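Local structure of chymotrypsin-like serine protease (Equine arteritis virus, 1MBM) at residues Val127-Asn132 / Tyr138-Ser143; Gly7-Ser12 / Val28-His33. The protein is a chymotrypsin-like serine proteinase that probably cleaves the replicase polyprotein of the virus. All coordinates share one frame; numbering follows the deposited sequence.

Interaction 1 (Val127-Asn132 / Tyr138-Ser143); sequences VHTGSN and YVTTPS
Val127 and Thr140 form an antiparallel hydrogen-bonded pair, His128 and Val139 a non-hydrogen-bonded one with CA atoms 4.7 Å apart, and Gly130 and Tyr138 a second hydrogen-bonded pair, the short strand axes running 148° apart. Between the last two pairs the register slips by one residue, a classic beta bulge in which Thr129 and Gly130 both face Tyr138. Tyr138 O therefore takes two donors: Thr129 N at 2.8 Å and, weakly, Gly130 N at 3.4 Å. Beyond the bulge Tyr138 N donates to Gly130 O; before it, Val127 and Thr140 exchange two backbone bonds.

The bulge turns the Thr129 side chain toward the partner strand, where its OG1 meets Thr140 OG1 at 2.6 Å; either hydroxyl could be the donor. Both threonines place OG1 opposite their own carbonyl carbon. Thr129 OG1 is also hydrogen-bonded to Asp59 OD2, so one hydroxyl ties the hairpin of strands 123-132 and 136-140, part of the second beta-barrel of the chymotrypsin fold, to the aspartate of the probable Ser-His-Asp triad.

At the far end the Tyr138 ring reaches along strand 123-132. Ser131 O lies at the ring edge, 4.0 Å from Tyr138 CE2, and the phenol oxygen Tyr138 OH accepts an almost straight bond (170°) from Asn132 ND2 at 3.1 Å. The acceptor lies in the plane of the amide, which is inclined 58° to the ring. On the face carrying His128 and Val139, methyl CG1 of Val139 rests 3.5 Å from Val127 O. The imidazole of His128, whose ring also meets that of Trp89, has Gly130 N above one face, offset toward the rim; it packs on Thr109, consistent with a place in the S1 pocket, as in 3C-like relatives.

Interaction 2 (Gly7-Ser12 / Val28-His33); sequences GFVAGS and VLTASH
Val9 and Thr30 face each other across the interior of the first beta-barrel of the chymotrypsin fold, from strands 6-10 and 25-31, which are not neighbours in the sheet: strand 14-22 pairs with both. No hydrogen bond joins the two segments, and the CA atoms of Val9 and Thr30 stay 7.5 Å apart.

The van der Waals contact is between branched side chains that cross obliquely. Val9 straddles the threonine hydroxyl, with CG2 3.8 Å and CG1 4.0 Å from Thr30 OG1, while Val9 CG1 also comes within 4.2 Å of methyl CG2 of Thr30. Ala41 and Leu43 of strand 40-45 also pack against Val9.

The polar side-chain ends of Thr30 and His33 bond to other parts of the chain. Thr30 carries OG1 opposite its own backbone N (chi1 -172°), and this buried hydroxyl is satisfied by Thr16 O. Beyond Ala31, the N-cap residue, the chain enters helix 32-35, which presents His33, the probable triad histidine: its ND1 bonds to Asp59 OD1 and its NE2, weakly, to Ser114 OG. At the exposed end, Ser12 CB approaches His33 O at 4.5 Å.

In the fold
The two contacts lie one in each beta-barrel of the proteinase, their centres about 13 Å apart. Interaction 1 joins neighbouring strands of a hairpin through backbone bonds supplemented by hydroxyl and amide bonds, running from buried residues to an exposed end; interaction 2 spans a barrel between strands that are not paired, and its buried part is side-chain packing alone. They meet at the cleft between the barrels, where Thr129 O lies 3.1 Å from His33 CE1 and methyl CG1 of Val127 packs against Thr30 O. Asp59 links them too, bonded to Thr129 OG1 through OD2 and to His33 ND1 through OD1, so interaction 2 holds the histidine of the probable triad and interaction 1 touches its aspartate.

Interaction 1 (Val127-Asn132 / Tyr138-Ser143)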
loop_
_atom_site.group_PDB
_atom_site.type_symbol
_atom_site.label_atom_id
_atom_site.label_comp_id
_atom_site.label_asym_id
_atom_site.label_seq_id
_atom_site.Cartn_x
_atom_site.Cartn_y
_atom_site.Cartn_z
ATOM N N VAL A 127 -1.600 2.580 3.921
ATOM C CA VAL A 127 -1.752 3.210 2.614
ATOM C C VAL A 127 -0.358 3.525 2.086
ATOM O O VAL A 127 0.576 3.728 2.864
ATOM C CB VAL A 127 -2.610 4.511 2.641
ATOM C CG1 VAL A 127 -4.067 4.206 2.998
ATOM C CG2 VAL A 127 -2.024 5.549 3.598
ATOM N N HIS A 128 -0.214 3.563 0.766
ATOM C CA HIS A 128 1.074 3.880 0.172
ATOM C C HIS A 128 1.357 5.373 0.309
ATOM O O HIS A 128 0.588 6.206 -0.167
ATOM C CB HIS A 128 1.126 3.462 -1.304
ATOM C CG HIS A 128 2.416 3.814 -1.972
ATOM N ND1 HIS A 128 3.594 3.147 -1.708
ATOM C CD2 HIS A 128 2.725 4.791 -2.854
ATOM C CE1 HIS A 128 4.564 3.676 -2.428
ATOM N NE2 HIS A 128 4.063 4.676 -3.133
ATOM N N THR A 129 2.495 5.688 0.921
ATOM C CA THR A 129 2.887 7.057 1.243
ATOM C C THR A 129 3.856 7.685 0.249
ATOM O O THR A 129 3.728 8.857 -0.099
ATOM C CB THR A 129 3.483 7.063 2.672
ATOM O OG1 THR A 129 2.412 6.929 3.612
ATOM C CG2 THR A 129 4.131 8.407 3.034
ATOM N N GLY A 130 4.822 6.920 -0.228
ATOM C CA GLY A 130 5.771 7.493 -1.164
ATOM C C GLY A 130 6.828 6.505 -1.587
ATOM O O GLY A 130 6.837 5.366 -1.152
ATOM N N SER A 131 7.757 6.959 -2.409
ATOM C CA SER A 131 8.740 6.042 -2.943
ATOM C C SER A 131 10.145 6.614 -2.931
ATOM O O SER A 131 10.351 7.796 -2.682
ATOM C CB SER A 131 8.365 5.723 -4.381
ATOM O OG SER A 131 8.514 6.893 -5.162
ATOM N N ASN A 132 11.116 5.756 -3.194
ATOM C CA ASN A 132 12.486 6.212 -3.356
ATOM C C ASN A 132 13.123 5.361 -4.443
ATOM O O ASN A 132 12.437 4.582 -5.109
ATOM C CB ASN A 132 13.267 6.153 -2.040
ATOM C CG ASN A 132 14.247 7.297 -1.898
ATOM O OD1 ASN A 132 14.717 7.846 -2.892
ATOM N ND2 ASN A 132 14.549 7.675 -0.657
ATOM N N TYR A 138 7.269 3.542 1.002
ATOM C CA TYR A 138 6.992 3.882 2.389
ATOM C C TYR A 138 5.487 3.725 2.576
ATOM O O TYR A 138 4.706 4.183 1.738
ATOM C CB TYR A 138 7.450 5.300 2.724
ATOM C CG TYR A 138 8.911 5.560 2.441
ATOM C CD1 TYR A 138 9.906 5.001 3.233
ATOM C CD2 TYR A 138 9.298 6.376 1.378
ATOM C CE1 TYR A 138 11.251 5.234 2.969
ATOM C CE2 TYR A 138 10.638 6.623 1.110
ATOM C CZ TYR A 138 11.608 6.055 1.909
ATOM O OH TYR A 138 12.937 6.311 1.647
ATOM N N VAL A 139 5.088 3.040 3.646
ATOM C CA VAL A 139 3.681 2.752 3.903
ATOM C C VAL A 139 3.256 3.238 5.290
ATOM O O VAL A 139 3.939 2.992 6.270
ATOM C CB VAL A 139 3.414 1.237 3.794
ATOM C CG1 VAL A 139 1.985 0.879 4.250
ATOM C CG2 VAL A 139 3.701 0.728 2.359
ATOM N N THR A 140 2.127 3.925 5.383
ATOM C CA THR A 140 1.686 4.404 6.684
ATOM C C THR A 140 0.551 3.540 7.204
ATOM O O THR A 140 -0.443 3.355 6.501
ATOM C CB THR A 140 1.217 5.862 6.596
ATOM O OG1 THR A 140 2.323 6.713 6.242
ATOM C CG2 THR A 140 0.792 6.362 7.980
ATOM N N THR A 141 0.682 3.022 8.428
ATOM C CA THR A 141 -0.401 2.240 9.033
ATOM C C THR A 141 -1.509 3.146 9.595
ATOM O O THR A 141 -1.302 4.351 9.776
ATOM C CB THR A 141 0.144 1.358 10.170
ATOM O OG1 THR A 141 0.419 2.179 11.313
ATOM C CG2 THR A 141 1.487 0.746 9.791
ATOM N N PRO A 142 -2.697 2.597 9.857
ATOM C CA PRO A 142 -3.780 3.395 10.459
ATOM C C PRO A 142 -3.426 4.099 11.782
ATOM O O PRO A 142 -4.075 5.084 12.120
ATOM C CB PRO A 142 -4.922 2.370 10.651
ATOM C CG PRO A 142 -4.294 1.029 10.414
ATOM C CD PRO A 142 -3.161 1.246 9.484
ATOM N N SER A 143 -2.424 3.611 12.507
ATOM C CA SER A 143 -2.003 4.261 13.748
ATOM C C SER A 143 -0.899 5.293 13.488
ATOM O O SER A 143 -0.364 5.869 14.424
ATOM C CB SER A 143 -1.555 3.238 14.808
ATOM O OG SER A 143 -0.301 2.674 14.452
#

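Interaction 2 (Gly7-Ser12 / Val28-His33)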
loop_
_atom_site.group_PDB
_atom_site.type_symbol
_atom_site.label_atom_id
_atom_site.label_comp_id
_atom_site.label_asym_id
_atom_site.label_seq_id
_atom_site.Cartn_x
_atom_site.Cartn_y
_atom_site.Cartn_z
ATOM N N GLY A 7 -10.397 3.536 -6.305
ATOM C CA GLY A 7 -10.729 4.734 -7.050
ATOM C C GLY A 7 -9.644 5.797 -7.073
ATOM O O GLY A 7 -8.575 5.632 -6.477
ATOM N N PHE A 8 -9.927 6.887 -7.786
ATOM C CA PHE A 8 -9.018 8.018 -7.895
ATOM C C PHE A 8 -9.423 9.092 -6.891
ATOM O O PHE A 8 -10.601 9.341 -6.691
ATOM C CB PHE A 8 -9.079 8.618 -9.303
ATOM C CG PHE A 8 -8.473 7.751 -10.372
ATOM C CD1 PHE A 8 -7.102 7.740 -10.578
ATOM C CD2 PHE A 8 -9.275 6.970 -11.187
ATOM C CE1 PHE A 8 -6.539 6.955 -11.567
ATOM C CE2 PHE A 8 -8.720 6.181 -12.183
ATOM C CZ PHE A 8 -7.352 6.176 -12.375
ATOM N N VAL A 9 -8.438 9.731 -6.266
ATOM C CA VAL A 9 -8.692 10.780 -5.275
ATOM C C VAL A 9 -7.965 12.065 -5.689
ATOM O O VAL A 9 -6.789 12.018 -6.060
ATOM C CB VAL A 9 -8.213 10.353 -3.867
ATOM C CG1 VAL A 9 -8.403 11.459 -2.858
ATOM C CG2 VAL A 9 -8.965 9.085 -3.387
ATOM N N ALA A 10 -8.679 13.195 -5.655
ATOM C CA ALA A 10 -8.100 14.498 -5.967
ATOM C C ALA A 10 -8.364 15.519 -4.852
ATOM O O ALA A 10 -9.519 15.824 -4.533
ATOM C CB ALA A 10 -8.646 15.022 -7.295
ATOM N N GLY A 11 -7.283 16.040 -4.278
ATOM C CA GLY A 11 -7.328 17.078 -3.254
ATOM C C GLY A 11 -6.234 18.075 -3.591
ATOM O O GLY A 11 -6.253 18.673 -4.673
ATOM N N SER A 12 -5.273 18.259 -2.688
ATOM C CA SER A 12 -4.125 19.123 -2.967
ATOM C C SER A 12 -3.215 18.409 -3.955
ATOM O O SER A 12 -2.409 19.030 -4.659
ATOM C CB SER A 12 -3.341 19.443 -1.693
ATOM O OG SER A 12 -3.968 20.467 -0.942
ATOM N N VAL A 28 -13.620 5.247 3.264
ATOM C CA VAL A 28 -12.735 5.581 2.154
ATOM C C VAL A 28 -11.330 5.900 2.672
ATOM O O VAL A 28 -11.153 6.828 3.444
ATOM C CB VAL A 28 -13.297 6.791 1.358
ATOM C CG1 VAL A 28 -12.344 7.202 0.216
ATOM C CG2 VAL A 28 -14.706 6.482 0.824
ATOM N N LEU A 29 -10.332 5.153 2.223
ATOM C CA LEU A 29 -8.940 5.391 2.632
ATOM C C LEU A 29 -8.086 5.971 1.514
ATOM O O LEU A 29 -8.266 5.622 0.355
ATOM C CB LEU A 29 -8.279 4.090 3.066
ATOM C CG LEU A 29 -9.025 3.246 4.087
ATOM C CD1 LEU A 29 -8.247 1.952 4.357
ATOM C CD2 LEU A 29 -9.272 4.039 5.371
ATOM N N THR A 30 -7.138 6.827 1.883
ATOM C CA THR A 30 -6.178 7.414 0.947
ATOM C C THR A 30 -5.047 8.014 1.786
ATOM O O THR A 30 -4.982 7.776 3.006
ATOM C CB THR A 30 -6.854 8.478 0.001
ATOM O OG1 THR A 30 -5.945 8.896 -1.027
ATOM C CG2 THR A 30 -7.191 9.787 0.749
ATOM N N ALA A 31 -4.145 8.747 1.138
ATOM C CA ALA A 31 -3.016 9.374 1.823
ATOM C C ALA A 31 -3.328 10.828 2.181
ATOM O O ALA A 31 -3.920 11.555 1.385
ATOM C CB ALA A 31 -1.761 9.305 0.963
ATOM N N SER A 32 -2.904 11.251 3.366
ATOM C CA SER A 32 -3.152 12.625 3.818
ATOM C C SER A 32 -2.568 13.696 2.886
ATOM O O SER A 32 -3.197 14.723 2.647
ATOM C CB SER A 32 -2.620 12.822 5.236
ATOM O OG SER A 32 -3.161 11.838 6.103
ATOM N N HIS A 33 -1.373 13.464 2.353
ATOM C CA HIS A 33 -0.755 14.477 1.499
ATOM C C HIS A 33 -1.470 14.605 0.141
ATOM O O HIS A 33 -1.336 15.612 -0.541
ATOM C CB HIS A 33 0.747 14.237 1.333
ATOM C CG HIS A 33 1.086 13.102 0.421
ATOM N ND1 HIS A 33 1.124 11.791 0.849
ATOM C CD2 HIS A 33 1.424 13.081 -0.891
ATOM C CE1 HIS A 33 1.456 11.011 -0.164
ATOM N NE2 HIS A 33 1.641 11.768 -1.231
#